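PDB 2OG5: putative oxygenase from Streptomyces coelicolor, which hydroxylates free L-asparagine at its beta-carbon, using iron(II), 2-oxoglutarate and oxygen, to supply (2S,3S)-3-hydroxyasparagine for the calcium-dependent lipopeptide antibiotic. Local coordinates for residues 113-118 with 196-201; 163-168 with 318-323; 168-173 with 327-332; 46-51 with 104-109; 176-181 with 206-211. One frame throughout, in Å; residues are numbered along the deposited sequence. Where two conformers were deposited one is given.

Contact 1. Residues 113-118 with 196-201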
# COMPACT_ATOMS: atom_id res chain seq x y z
N PRO A 113 -5.64 18.56 11.24
CA PRO A 113 -7.01 18.69 11.71
C PRO A 113 -7.49 17.39 12.33
O PRO A 113 -6.76 16.40 12.32
CB PRO A 113 -7.78 18.98 10.42
CG PRO A 113 -7.02 18.30 9.38
CD PRO A 113 -5.58 18.45 9.77
N PRO A 114 -8.73 17.38 12.86
CA PRO A 114 -9.29 16.12 13.35
C PRO A 114 -9.35 15.07 12.23
O PRO A 114 -9.48 15.41 11.05
CB PRO A 114 -10.70 16.51 13.80
CG PRO A 114 -10.65 17.98 14.02
CD PRO A 114 -9.65 18.51 13.04
N THR A 115 -9.24 13.81 12.60
CA THR A 115 -9.24 12.74 11.63
C THR A 115 -10.57 12.75 10.86
O THR A 115 -11.63 12.77 11.49
CB THR A 115 -9.06 11.39 12.33
OG1 THR A 115 -7.84 11.42 13.09
CG2 THR A 115 -9.02 10.25 11.33
N PRO A 116 -10.52 12.75 9.51
CA PRO A 116 -11.76 12.70 8.73
C PRO A 116 -12.60 11.47 9.05
O PRO A 116 -12.06 10.43 9.44
CB PRO A 116 -11.26 12.64 7.28
CG PRO A 116 -9.89 13.13 7.31
CD PRO A 116 -9.33 12.82 8.65
N ARG A 117 -13.92 11.59 8.88
CA ARG A 117 -14.86 10.58 9.30
C ARG A 117 -15.89 10.23 8.21
O ARG A 117 -16.96 9.72 8.50
CB ARG A 117 -15.58 11.09 10.55
CG ARG A 117 -16.22 10.02 11.38
CD ARG A 117 -16.79 10.58 12.65
NE ARG A 117 -15.80 11.34 13.40
CZ ARG A 117 -16.08 12.25 14.33
NH1 ARG A 117 -17.34 12.52 14.67
NH2 ARG A 117 -15.09 12.89 14.93
N VAL A 118 -15.53 10.49 6.95
CA VAL A 118 -16.39 10.18 5.81
C VAL A 118 -15.74 9.10 4.98
O VAL A 118 -14.50 9.01 4.94
CB VAL A 118 -16.67 11.43 4.96
CG1 VAL A 118 -17.42 12.46 5.78
CG2 VAL A 118 -15.38 12.02 4.41
N CYS A 196 1.83 7.32 8.12
CA CYS A 196 1.03 7.53 9.32
C CYS A 196 1.03 9.01 9.70
O CYS A 196 2.08 9.61 9.92
CB CYS A 196 1.57 6.70 10.47
SG CYS A 196 0.67 6.96 12.02
N LEU A 197 -0.17 9.58 9.77
CA LEU A 197 -0.34 10.95 10.25
C LEU A 197 -0.68 10.99 11.73
O LEU A 197 -0.21 11.85 12.47
CB LEU A 197 -1.46 11.64 9.46
CG LEU A 197 -1.23 11.84 7.96
CD1 LEU A 197 -2.39 12.62 7.35
CD2 LEU A 197 0.09 12.52 7.65
N ARG A 198 -1.51 10.05 12.16
CA ARG A 198 -1.94 9.97 13.55
C ARG A 198 -2.05 8.49 13.89
O ARG A 198 -2.70 7.74 13.17
CB ARG A 198 -3.28 10.69 13.71
CG ARG A 198 -3.80 10.79 15.11
CD ARG A 198 -5.00 11.71 15.20
NE ARG A 198 -4.62 13.13 15.15
CZ ARG A 198 -5.18 14.06 14.39
NH1 ARG A 198 -6.18 13.78 13.56
NH2 ARG A 198 -4.75 15.31 14.47
N ALA A 199 -1.40 8.06 14.97
CA ALA A 199 -1.46 6.68 15.40
C ALA A 199 -2.84 6.35 15.96
O ALA A 199 -3.57 7.23 16.40
CB ALA A 199 -0.39 6.40 16.44
N ASP A 200 -3.20 5.07 15.94
CA ASP A 200 -4.38 4.59 16.67
C ASP A 200 -4.14 4.82 18.16
O ASP A 200 -3.30 4.15 18.74
CB ASP A 200 -4.61 3.10 16.44
CG ASP A 200 -5.61 2.49 17.41
OD1 ASP A 200 -6.57 3.17 17.84
OD2 ASP A 200 -5.43 1.31 17.76
N PRO A 201 -4.90 5.73 18.79
CA PRO A 201 -4.65 6.00 20.20
C PRO A 201 -5.04 4.85 21.13
O PRO A 201 -4.60 4.84 22.28
CB PRO A 201 -5.53 7.22 20.47
CG PRO A 201 -6.66 7.08 19.54
CD PRO A 201 -6.03 6.53 18.28
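R198 reaches across to the proline-rich loop 113-118 and holds P113 and T115 with the end of its guanidinium group. Both terminal nitrogens point at a single acceptor: P113 O lies 3.0 Å from R198 NH1 and 3.1 Å from R198 NH2, forming an end-on grip in the guanidinium plane. The NH1 bond also lies in the carbonyl plane, whereas NH2 stands about 49° above it. A further bond from R198 NH1 to T115 OG1, 2.9 Å long and at an N-H···O angle of 156°, ties the loop two residues further on to the same group. With CG trans to the backbone N (chi1 -176°) the arginine runs outward before bending at the CG-CD bond. Its starting point is a classic beta bulge, where L197 and R198 both face W326 as strand 191-196 of the jelly roll turns a corner. T115 OG1 accepts from the arginine and also bonds to the backbone O of D324, and there is a weaker bond to G322 O. The threonine side chain stands about 6 Å from that of R325, which binds 2-oxoglutarate.

Contact 2. Residues 163-168 with 318-323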
# COMPACT_ATOMS: atom_id res chain seq x y z
N GLY A 163 -20.49 3.17 10.90
CA GLY A 163 -21.36 2.34 10.08
C GLY A 163 -20.63 1.43 9.11
O GLY A 163 -21.23 0.51 8.54
N MET A 164 -19.33 1.66 8.92
CA MET A 164 -18.52 0.88 7.99
C MET A 164 -17.60 -0.10 8.71
O MET A 164 -16.68 -0.64 8.11
CB MET A 164 -17.67 1.81 7.12
CG MET A 164 -18.46 2.84 6.35
SD MET A 164 -19.59 2.10 5.16
CE MET A 164 -18.44 1.31 4.05
N GLU A 165 -17.86 -0.34 9.99
CA GLU A 165 -16.98 -1.17 10.82
C GLU A 165 -16.65 -2.53 10.21
O GLU A 165 -15.51 -2.98 10.29
CB GLU A 165 -17.59 -1.39 12.22
CG GLU A 165 -17.58 -0.16 13.12
CD GLU A 165 -18.69 0.85 12.83
OE1 GLU A 165 -19.60 0.52 12.05
OE2 GLU A 165 -18.63 1.97 13.39
N GLU A 166 -17.63 -3.17 9.58
CA GLU A 166 -17.46 -4.53 9.04
C GLU A 166 -16.89 -4.57 7.63
O GLU A 166 -16.72 -5.66 7.07
CB GLU A 166 -18.80 -5.27 9.04
CG GLU A 166 -19.50 -5.32 10.39
CD GLU A 166 -18.68 -6.01 11.47
OE1 GLU A 166 -18.03 -7.04 11.16
OE2 GLU A 166 -18.68 -5.52 12.62
N PHE A 167 -16.58 -3.41 7.06
CA PHE A 167 -16.09 -3.33 5.69
C PHE A 167 -14.65 -3.82 5.60
O PHE A 167 -13.81 -3.44 6.42
CB PHE A 167 -16.16 -1.87 5.21
CG PHE A 167 -15.89 -1.69 3.75
CD1 PHE A 167 -16.78 -2.16 2.80
CD2 PHE A 167 -14.75 -1.00 3.32
CE1 PHE A 167 -16.53 -1.98 1.45
CE2 PHE A 167 -14.50 -0.82 1.96
CZ PHE A 167 -15.39 -1.31 1.03
N GLN A 168 -14.37 -4.66 4.60
CA GLN A 168 -13.00 -5.11 4.30
C GLN A 168 -12.31 -4.06 3.44
O GLN A 168 -12.12 -4.25 2.22
CB GLN A 168 -13.02 -6.47 3.59
CG GLN A 168 -13.45 -7.62 4.47
CD GLN A 168 -12.47 -7.86 5.61
OE1 GLN A 168 -11.28 -8.04 5.38
NE2 GLN A 168 -12.98 -7.85 6.85
N PRO A 318 -12.95 2.24 17.09
CA PRO A 318 -12.77 3.68 16.92
C PRO A 318 -13.47 4.52 17.98
O PRO A 318 -14.51 4.12 18.51
CB PRO A 318 -13.39 3.96 15.54
CG PRO A 318 -13.34 2.66 14.84
CD PRO A 318 -13.60 1.64 15.91
N ARG A 319 -12.90 5.68 18.27
CA ARG A 319 -13.51 6.65 19.17
C ARG A 319 -14.52 7.53 18.45
O ARG A 319 -15.50 7.98 19.06
CB ARG A 319 -12.43 7.54 19.79
CG ARG A 319 -11.48 6.81 20.73
CD ARG A 319 -10.34 7.71 21.11
NE ARG A 319 -9.49 7.13 22.13
CZ ARG A 319 -8.39 7.71 22.60
NH1 ARG A 319 -7.97 8.89 22.13
NH2 ARG A 319 -7.67 7.10 23.54
N TYR A 320 -14.26 7.81 17.18
CA TYR A 320 -15.06 8.75 16.37
C TYR A 320 -15.19 10.13 17.03
O TYR A 320 -16.27 10.73 17.06
CB TYR A 320 -16.44 8.16 16.03
CG TYR A 320 -16.39 6.86 15.23
CD1 TYR A 320 -15.64 6.76 14.06
CD2 TYR A 320 -17.13 5.75 15.63
CE1 TYR A 320 -15.61 5.59 13.33
CE2 TYR A 320 -17.12 4.57 14.90
CZ TYR A 320 -16.35 4.50 13.74
OH TYR A 320 -16.34 3.32 13.03
N ASP A 321 -14.07 10.62 17.56
CA ASP A 321 -14.02 11.93 18.21
C ASP A 321 -12.95 12.84 17.58
O ASP A 321 -12.58 13.86 18.16
CB ASP A 321 -13.75 11.77 19.70
CG ASP A 321 -12.39 11.15 20.00
OD1 ASP A 321 -11.67 10.77 19.05
OD2 ASP A 321 -12.04 11.07 21.20
N GLY A 322 -12.43 12.42 16.42
CA GLY A 322 -11.42 13.19 15.69
C GLY A 322 -9.99 12.82 16.02
O GLY A 322 -9.06 13.41 15.48
N THR A 323 -9.80 11.84 16.91
CA THR A 323 -8.46 11.45 17.39
C THR A 323 -8.02 10.08 16.87
O THR A 323 -6.95 9.60 17.21
CB THR A 323 -8.37 11.46 18.94
OG1 THR A 323 -9.12 10.38 19.50
CG2 THR A 323 -8.89 12.80 19.51
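Y320 OH meets the carboxylate of E165 from above its plane, 47° out of it, in a short hydrogen bond of 2.7 Å to E165 OE2 that carries this surface contact. The tyrosine ring stands almost perpendicular to that carboxylate, the two planes lying 83° apart. Relative to the ring, OE2 lies near the plane at the edge, 3.4 Å from Y320 CE2. The glutamate reaches this position through a kink at chi2 (80°), which folds the carboxylate back over its own loop. There G163 N makes weak bonds to both oxygens, 3.0 Å to E165 OE1 and 3.3 Å to E165 OE2, so the group that receives the phenol is also lightly tethered from within its segment. On the other side Y320 has a left-handed backbone conformation, rare for a residue with a side chain. The proline two residues earlier lies against the ring, P318 CB being 3.4 Å above one face and offset toward the rim. D324 accepts from the backbone N of both R319 and Y320. Further along, D321 OD1 takes the amide N of T323 at 3.0 Å and also the hydroxyl of T323, which in turn accepts from R319 NH1. The contact thus joins a type I beta turn, M164 to F167, to a loop closed by an Asx turn at D321, both in connections between strands of the jelly roll.

Contact 3. Residues 168-173 with 327-332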
# COMPACT_ATOMS: atom_id res chain seq x y z
N GLN A 168 -14.37 -4.66 4.60
CA GLN A 168 -13.00 -5.11 4.30
C GLN A 168 -12.31 -4.06 3.44
O GLN A 168 -12.12 -4.25 2.22
CB GLN A 168 -13.02 -6.47 3.59
CG GLN A 168 -13.45 -7.62 4.47
CD GLN A 168 -12.47 -7.86 5.61
OE1 GLN A 168 -11.28 -8.04 5.38
NE2 GLN A 168 -12.98 -7.85 6.85
N GLY A 169 -11.94 -2.95 4.07
CA GLY A 169 -11.31 -1.83 3.38
C GLY A 169 -10.97 -0.67 4.29
O GLY A 169 -11.05 -0.79 5.52
N ASN A 170 -10.59 0.45 3.67
CA ASN A 170 -10.08 1.64 4.37
C ASN A 170 -10.89 2.09 5.56
O ASN A 170 -10.32 2.44 6.59
CB ASN A 170 -9.97 2.84 3.41
CG ASN A 170 -8.84 2.69 2.43
OD1 ASN A 170 -8.31 1.59 2.25
ND2 ASN A 170 -8.44 3.79 1.81
N ALA A 171 -12.21 2.10 5.40
CA ALA A 171 -13.12 2.66 6.39
C ALA A 171 -13.47 1.71 7.54
O ALA A 171 -14.12 2.11 8.50
CB ALA A 171 -14.39 3.14 5.70
N GLY A 172 -13.04 0.46 7.45
CA GLY A 172 -13.42 -0.55 8.44
C GLY A 172 -12.54 -0.55 9.67
O GLY A 172 -11.48 0.07 9.71
N SER A 173 -13.01 -1.25 10.70
CA SER A 173 -12.23 -1.44 11.92
C SER A 173 -12.32 -2.87 12.48
O SER A 173 -11.77 -3.16 13.54
CB SER A 173 -12.64 -0.40 12.96
OG SER A 173 -14.06 -0.36 13.08
N LEU A 327 -4.01 7.19 8.35
CA LEU A 327 -2.91 6.98 7.39
C LEU A 327 -3.31 7.62 6.07
O LEU A 327 -4.49 7.77 5.78
CB LEU A 327 -2.62 5.50 7.13
CG LEU A 327 -2.66 4.53 8.29
CD1 LEU A 327 -2.39 3.10 7.82
CD2 LEU A 327 -1.68 4.93 9.39
N GLN A 328 -2.31 7.97 5.27
CA GLN A 328 -2.54 8.28 3.86
C GLN A 328 -1.78 7.27 3.00
O GLN A 328 -0.68 6.83 3.35
CB GLN A 328 -2.18 9.73 3.54
CG GLN A 328 -3.21 10.67 4.17
CD GLN A 328 -3.03 12.13 3.83
OE1 GLN A 328 -1.91 12.63 3.70
NE2 GLN A 328 -4.16 12.83 3.72
N ARG A 329 -2.42 6.87 1.91
CA ARG A 329 -1.97 5.78 1.09
C ARG A 329 -1.77 6.23 -0.35
O ARG A 329 -2.61 6.91 -0.93
CB ARG A 329 -3.00 4.65 1.12
CG ARG A 329 -2.55 3.41 0.37
CD ARG A 329 -3.58 2.34 0.44
NE ARG A 329 -4.79 2.72 -0.26
CZ ARG A 329 -5.93 2.05 -0.21
NH1 ARG A 329 -6.04 0.96 0.53
NH2 ARG A 329 -6.98 2.50 -0.88
N THR A 330 -0.66 5.79 -0.94
CA THR A 330 -0.39 5.96 -2.36
C THR A 330 0.15 4.66 -2.94
O THR A 330 0.99 3.99 -2.33
CB THR A 330 0.60 7.09 -2.60
OG1 THR A 330 -0.02 8.31 -2.21
CG2 THR A 330 1.02 7.18 -4.06
N PHE A 331 -0.36 4.31 -4.12
CA PHE A 331 0.10 3.16 -4.89
C PHE A 331 1.22 3.55 -5.83
O PHE A 331 1.22 4.66 -6.40
CB PHE A 331 -1.04 2.59 -5.73
CG PHE A 331 -2.25 2.18 -4.94
CD1 PHE A 331 -2.14 1.51 -3.74
CD2 PHE A 331 -3.53 2.46 -5.42
CE1 PHE A 331 -3.25 1.11 -3.03
CE2 PHE A 331 -4.66 2.07 -4.71
CZ PHE A 331 -4.51 1.38 -3.52
N VAL A 332 2.18 2.64 -6.02
CA VAL A 332 3.27 2.82 -6.97
C VAL A 332 3.23 1.76 -8.05
O VAL A 332 3.07 0.57 -7.75
CB VAL A 332 4.62 2.74 -6.26
CG1 VAL A 332 5.76 3.02 -7.23
CG2 VAL A 332 4.65 3.71 -5.08
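The guanidinium group of R329 lies between an aromatic ring and an amide: F331 CZ sits 3.4 Å above one face, and N170 ND2 lies 3.2 Å above the opposite face, both offset toward the rim. The amide of N170 is not stacked flat but inclined, its plane 60° from that of the guanidinium, and the two side chains reach toward one another from facing sides. N170 OD1 is 2.9 Å from R329 NH1. On the other branch N170 ND2 and R329 NH2 are 3.3 Å apart, two donors that cannot bond to each other. Each has its own acceptor: R329 NH2 bonds to Q156 OE1, and N170 ND2 weakly to the backbone O of D157. The arginine extends from the strand and then turns at chi3 (66°), which presents one face to the asparagine. Long, weak ion pairs to E181 and E149 would probably help to offset its buried charge. N170, R329, E149 and E181 all bind the L-asparagine substrate, and the R329 side chain lies about 4 Å from the sodium ion in the metal site. N170 is the second residue of a type I turn, G169 to G172, in the loop between strands 156-158 and 176-179. Strand 326-333 runs antiparallel to both 156-158 and 191-196; V158 touches both N170 and R329, while Q328 and T330 pack on helix 128-140.

Contact 4. Residues 46-51 with 104-109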
# COMPACT_ATOMS: atom_id res chain seq x y z
N GLU A 46 15.56 16.86 8.57
CA GLU A 46 15.41 18.30 8.34
C GLU A 46 15.39 18.67 6.85
O GLU A 46 14.62 19.54 6.43
CB GLU A 46 16.52 19.07 9.07
CG GLU A 46 16.35 19.04 10.57
CD GLU A 46 17.51 19.69 11.32
OE1 GLU A 46 18.55 20.01 10.69
OE2 GLU A 46 17.38 19.89 12.55
N LEU A 47 16.23 18.01 6.07
CA LEU A 47 16.30 18.28 4.63
C LEU A 47 15.01 17.85 3.94
O LEU A 47 14.44 18.61 3.15
CB LEU A 47 17.50 17.57 4.01
CG LEU A 47 17.65 17.67 2.49
CD1 LEU A 47 17.55 19.11 2.00
CD2 LEU A 47 18.96 17.03 2.02
N VAL A 48 14.53 16.65 4.24
CA VAL A 48 13.28 16.17 3.65
C VAL A 48 12.11 17.07 4.06
O VAL A 48 11.24 17.38 3.25
CB VAL A 48 13.00 14.68 4.01
CG1 VAL A 48 11.63 14.24 3.50
CG2 VAL A 48 14.09 13.78 3.43
N GLU A 49 12.11 17.52 5.32
CA GLU A 49 11.09 18.46 5.79
C GLU A 49 11.10 19.75 4.97
O GLU A 49 10.05 20.23 4.55
CB GLU A 49 11.29 18.76 7.28
CG GLU A 49 10.26 19.71 7.88
CD GLU A 49 10.53 20.05 9.32
OE1 GLU A 49 11.71 20.32 9.66
OE2 GLU A 49 9.57 20.05 10.12
N GLU A 50 12.29 20.30 4.74
CA GLU A 50 12.43 21.51 3.92
C GLU A 50 11.91 21.29 2.51
O GLU A 50 11.18 22.11 1.97
CB GLU A 50 13.90 21.94 3.86
CG GLU A 50 14.16 23.24 3.08
CD GLU A 50 15.65 23.61 2.98
OE1 GLU A 50 16.52 22.75 3.26
OE2 GLU A 50 15.95 24.77 2.61
N ILE A 51 12.29 20.17 1.92
CA ILE A 51 11.89 19.83 0.56
C ILE A 51 10.36 19.64 0.47
O ILE A 51 9.72 20.14 -0.45
CB ILE A 51 12.60 18.55 0.06
CG1 ILE A 51 14.11 18.77 -0.07
CG2 ILE A 51 12.05 18.11 -1.29
CD1 ILE A 51 14.93 17.48 -0.10
N GLY A 104 10.64 8.94 10.81
CA GLY A 104 11.16 10.30 10.96
C GLY A 104 10.85 11.21 9.78
O GLY A 104 11.48 12.26 9.63
N LEU A 105 9.88 10.82 8.95
CA LEU A 105 9.45 11.64 7.83
C LEU A 105 8.59 12.79 8.34
O LEU A 105 7.97 12.69 9.40
CB LEU A 105 8.70 10.80 6.80
CG LEU A 105 9.61 9.86 6.01
CD1 LEU A 105 8.80 8.77 5.36
CD2 LEU A 105 10.44 10.63 4.98
N PRO A 106 8.56 13.90 7.58
CA PRO A 106 7.85 15.07 8.08
C PRO A 106 6.34 14.92 7.96
O PRO A 106 5.85 14.53 6.90
CB PRO A 106 8.35 16.21 7.18
CG PRO A 106 8.74 15.54 5.91
CD PRO A 106 9.18 14.15 6.26
N VAL A 107 5.65 15.18 9.06
CA VAL A 107 4.20 15.29 9.07
C VAL A 107 3.83 16.48 9.95
O VAL A 107 4.53 16.78 10.93
CB VAL A 107 3.50 14.00 9.58
CG1 VAL A 107 3.66 12.87 8.57
CG2 VAL A 107 4.03 13.60 10.94
N ASP A 108 2.76 17.16 9.59
CA ASP A 108 2.40 18.43 10.23
C ASP A 108 1.53 18.21 11.48
O ASP A 108 0.37 18.63 11.52
CB ASP A 108 1.67 19.32 9.20
CG ASP A 108 1.50 20.76 9.66
OD1 ASP A 108 2.12 21.17 10.68
OD2 ASP A 108 0.74 21.48 8.99
N SER A 109 2.10 17.56 12.49
CA SER A 109 1.34 17.15 13.69
C SER A 109 0.62 18.31 14.38
O SER A 109 -0.52 18.15 14.83
CB SER A 109 2.24 16.42 14.70
OG SER A 109 2.37 15.04 14.37
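No polar bond links V48 and E49 to P106: the shortest one here, from I51 N to L47 O at 2.9 Å, is a backbone bond within helix 42-58. What crosses the interface is apolar, and P106 is its centre. Its pyrrolidine ring is pressed against the helix, P106 CG lying 3.8 Å from E49 CA, close enough for the ring to meet the main chain itself. Different ring atoms find different neighbours. P106 CD touches V48 CG1 at 3.7 Å, the valine crossing the ring at roughly a right angle, while P106 CB lies 3.9 Å from E49 CB, the two side chains running antiparallel alongside one another. A V48 chi1 of 174° sends CG1 trans to the backbone N and out to the CD of the proline; the same methyl also meets L105 CD2 at 4.1 Å. Of the E49 side chain, CB and CG make the contact, the chain extending onward from CG. The site lies far from the catalytic centre and joins the N-terminal helix to the loop that leaves strand 99-103. P106 is further flanked by A52 on the same helix and by L128 and V132 of helix 128-140, and so is wedged between two helices, with W79 packing on V48.

Contact 5. Residues 176-181 with 206-211. With NA (sodium ion), chain B.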
# COMPACT_ATOMS: atom_id res chain seq x y z
N LEU A 176 -9.09 -6.96 9.16
CA LEU A 176 -8.94 -6.85 7.72
C LEU A 176 -8.10 -8.04 7.26
O LEU A 176 -6.92 -8.13 7.59
CB LEU A 176 -8.25 -5.55 7.36
CG LEU A 176 -7.97 -5.29 5.88
CD1 LEU A 176 -9.28 -5.14 5.10
CD2 LEU A 176 -7.09 -4.07 5.70
N THR A 177 -8.73 -8.95 6.52
CA THR A 177 -8.10 -10.22 6.14
C THR A 177 -6.97 -9.99 5.12
O THR A 177 -7.05 -9.08 4.28
CB THR A 177 -9.15 -11.24 5.59
OG1 THR A 177 -8.49 -12.31 4.90
CG2 THR A 177 -10.11 -10.60 4.63
N PHE A 178 -5.95 -10.84 5.19
CA PHE A 178 -4.77 -10.74 4.32
C PHE A 178 -5.12 -10.73 2.84
O PHE A 178 -5.92 -11.54 2.37
CB PHE A 178 -3.79 -11.89 4.57
CG PHE A 178 -3.02 -11.77 5.86
CD1 PHE A 178 -2.09 -10.75 6.05
CD2 PHE A 178 -3.21 -12.71 6.87
CE1 PHE A 178 -1.38 -10.66 7.25
CE2 PHE A 178 -2.50 -12.62 8.06
CZ PHE A 178 -1.58 -11.60 8.24
N HIS A 179 -4.48 -9.82 2.11
CA HIS A 179 -4.68 -9.70 0.67
C HIS A 179 -3.54 -8.95 0.01
O HIS A 179 -2.88 -8.11 0.63
CB HIS A 179 -6.00 -8.98 0.37
CG HIS A 179 -6.04 -7.57 0.89
ND1 HIS A 179 -6.26 -7.26 2.21
CD2 HIS A 179 -5.88 -6.39 0.25
CE1 HIS A 179 -6.23 -5.95 2.37
NE2 HIS A 179 -6.00 -5.39 1.19
N ASN A 180 -3.33 -9.26 -1.26
CA ASN A 180 -2.61 -8.35 -2.16
C ASN A 180 -3.59 -7.25 -2.54
O ASN A 180 -4.77 -7.53 -2.76
CB ASN A 180 -2.14 -9.07 -3.43
CG ASN A 180 -1.10 -10.14 -3.15
OD1 ASN A 180 -1.35 -11.32 -3.35
ND2 ASN A 180 0.09 -9.72 -2.71
N GLU A 181 -3.11 -6.02 -2.59
CA GLU A 181 -3.94 -4.89 -2.99
C GLU A 181 -4.43 -5.08 -4.43
O GLU A 181 -3.63 -5.30 -5.33
CB GLU A 181 -3.16 -3.58 -2.88
CG GLU A 181 -4.02 -2.34 -2.94
CD GLU A 181 -4.92 -2.20 -1.74
OE1 GLU A 181 -4.59 -2.77 -0.68
OE2 GLU A 181 -5.98 -1.54 -1.85
N GLY A 206 -2.98 -2.62 14.36
CA GLY A 206 -1.65 -2.78 13.78
C GLY A 206 -1.76 -3.26 12.34
O GLY A 206 -2.62 -4.07 12.01
N LEU A 207 -0.86 -2.75 11.51
CA LEU A 207 -0.69 -3.25 10.15
C LEU A 207 -0.02 -4.61 10.25
O LEU A 207 0.95 -4.77 10.98
CB LEU A 207 0.22 -2.31 9.37
CG LEU A 207 0.66 -2.74 7.96
CD1 LEU A 207 -0.50 -2.78 7.00
CD2 LEU A 207 1.76 -1.79 7.47
N ARG A 208 -0.53 -5.57 9.49
CA ARG A 208 0.10 -6.89 9.41
C ARG A 208 0.58 -7.13 7.99
O ARG A 208 -0.19 -6.91 7.04
CB ARG A 208 -0.88 -7.99 9.82
CG ARG A 208 -1.47 -7.84 11.23
CD ARG A 208 -2.04 -9.17 11.70
NE ARG A 208 -1.00 -10.10 12.15
CZ ARG A 208 -1.13 -11.42 12.20
NH1 ARG A 208 -2.24 -12.02 11.80
NH2 ARG A 208 -0.13 -12.16 12.66
N THR A 209 1.83 -7.55 7.83
CA THR A 209 2.37 -7.90 6.50
C THR A 209 2.94 -9.31 6.54
O THR A 209 3.61 -9.68 7.50
CB THR A 209 3.45 -6.88 6.04
OG1 THR A 209 4.55 -6.88 6.94
CG2 THR A 209 2.86 -5.48 5.95
N ALA A 210 2.67 -10.11 5.51
CA ALA A 210 3.21 -11.47 5.42
C ALA A 210 3.73 -11.75 4.02
O ALA A 210 3.01 -11.56 3.04
CB ALA A 210 2.16 -12.48 5.80
N CYS A 211 4.96 -12.22 3.93
CA CYS A 211 5.65 -12.39 2.66
C CYS A 211 5.69 -13.84 2.25
O CYS A 211 5.98 -14.72 3.08
CB CYS A 211 7.06 -11.82 2.77
SG CYS A 211 8.00 -11.76 1.22
NA NA B . -5.05 -3.15 1.23
O HOH W 1 -6.80 -2.51 0.62
O HOH W 2 -5.80 -2.45 2.99
O HOH W 3 -4.25 -0.80 1.82
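F178 and R208 meet at a slant, the phenyl and guanidinium planes 48° apart. F178 CZ lies over one face of the guanidinium, 3.6 Å from R208 NH1, although the nitrogen approaches the ring obliquely. The base of the arginine is in touch as well, R208 CB lying 3.7 Å from F178 CE1, and A210 CB, two residues along the strand, lies 4.2 Å from the same F178 CE1. The polar end of R208 is held by a salt bridge to D288 and by T293, which fixes the tilt of the guanidinium beside the phenylalanine. Both residues belong to the smaller antiparallel sheet of the jelly roll, in which strand 309-313 runs between 176-179 and 207-211; F178 packs on V310 of that middle strand. Immediately after F178 comes the HXE part of the facial triad of two histidines and one carboxylate, H179 and E181, completed by H311. Sodium occupies the iron site here, bound by H179 NE2 at 2.4 Å and E181 OE1 at 2.0 Å, together with three waters. H179 CG sits between the backbone N and the carbonyl carbon (chi1 62°), where H179 ND1 gives T177 O a nearly straight bond of 2.9 Å (169°), leaving NE2 directed at the metal.

Contacts 3 and 5 hold much of the substrate and metal site, their centres about 11 Å apart: the substrate-binding R329 of the first lies 3.5 Å, NH1 to OE2, from the metal ligand E181 of the second. Contact 2 shares Q168 with contact 3, and Q168 OE1 lies 2.9 Å from T177 N, leading into the metal-bearing strand of contact 5. The loops of contacts 1 and 2 are joined where T115 N approaches G322 O at 2.9 Å, beside the 2-oxoglutarate-binding R325. Contact 4 is remote, its centre about 27 Å from that of contact 5, and touches contact 1 alone, V107 CG1 lying 3.7 Å from L197 CD2.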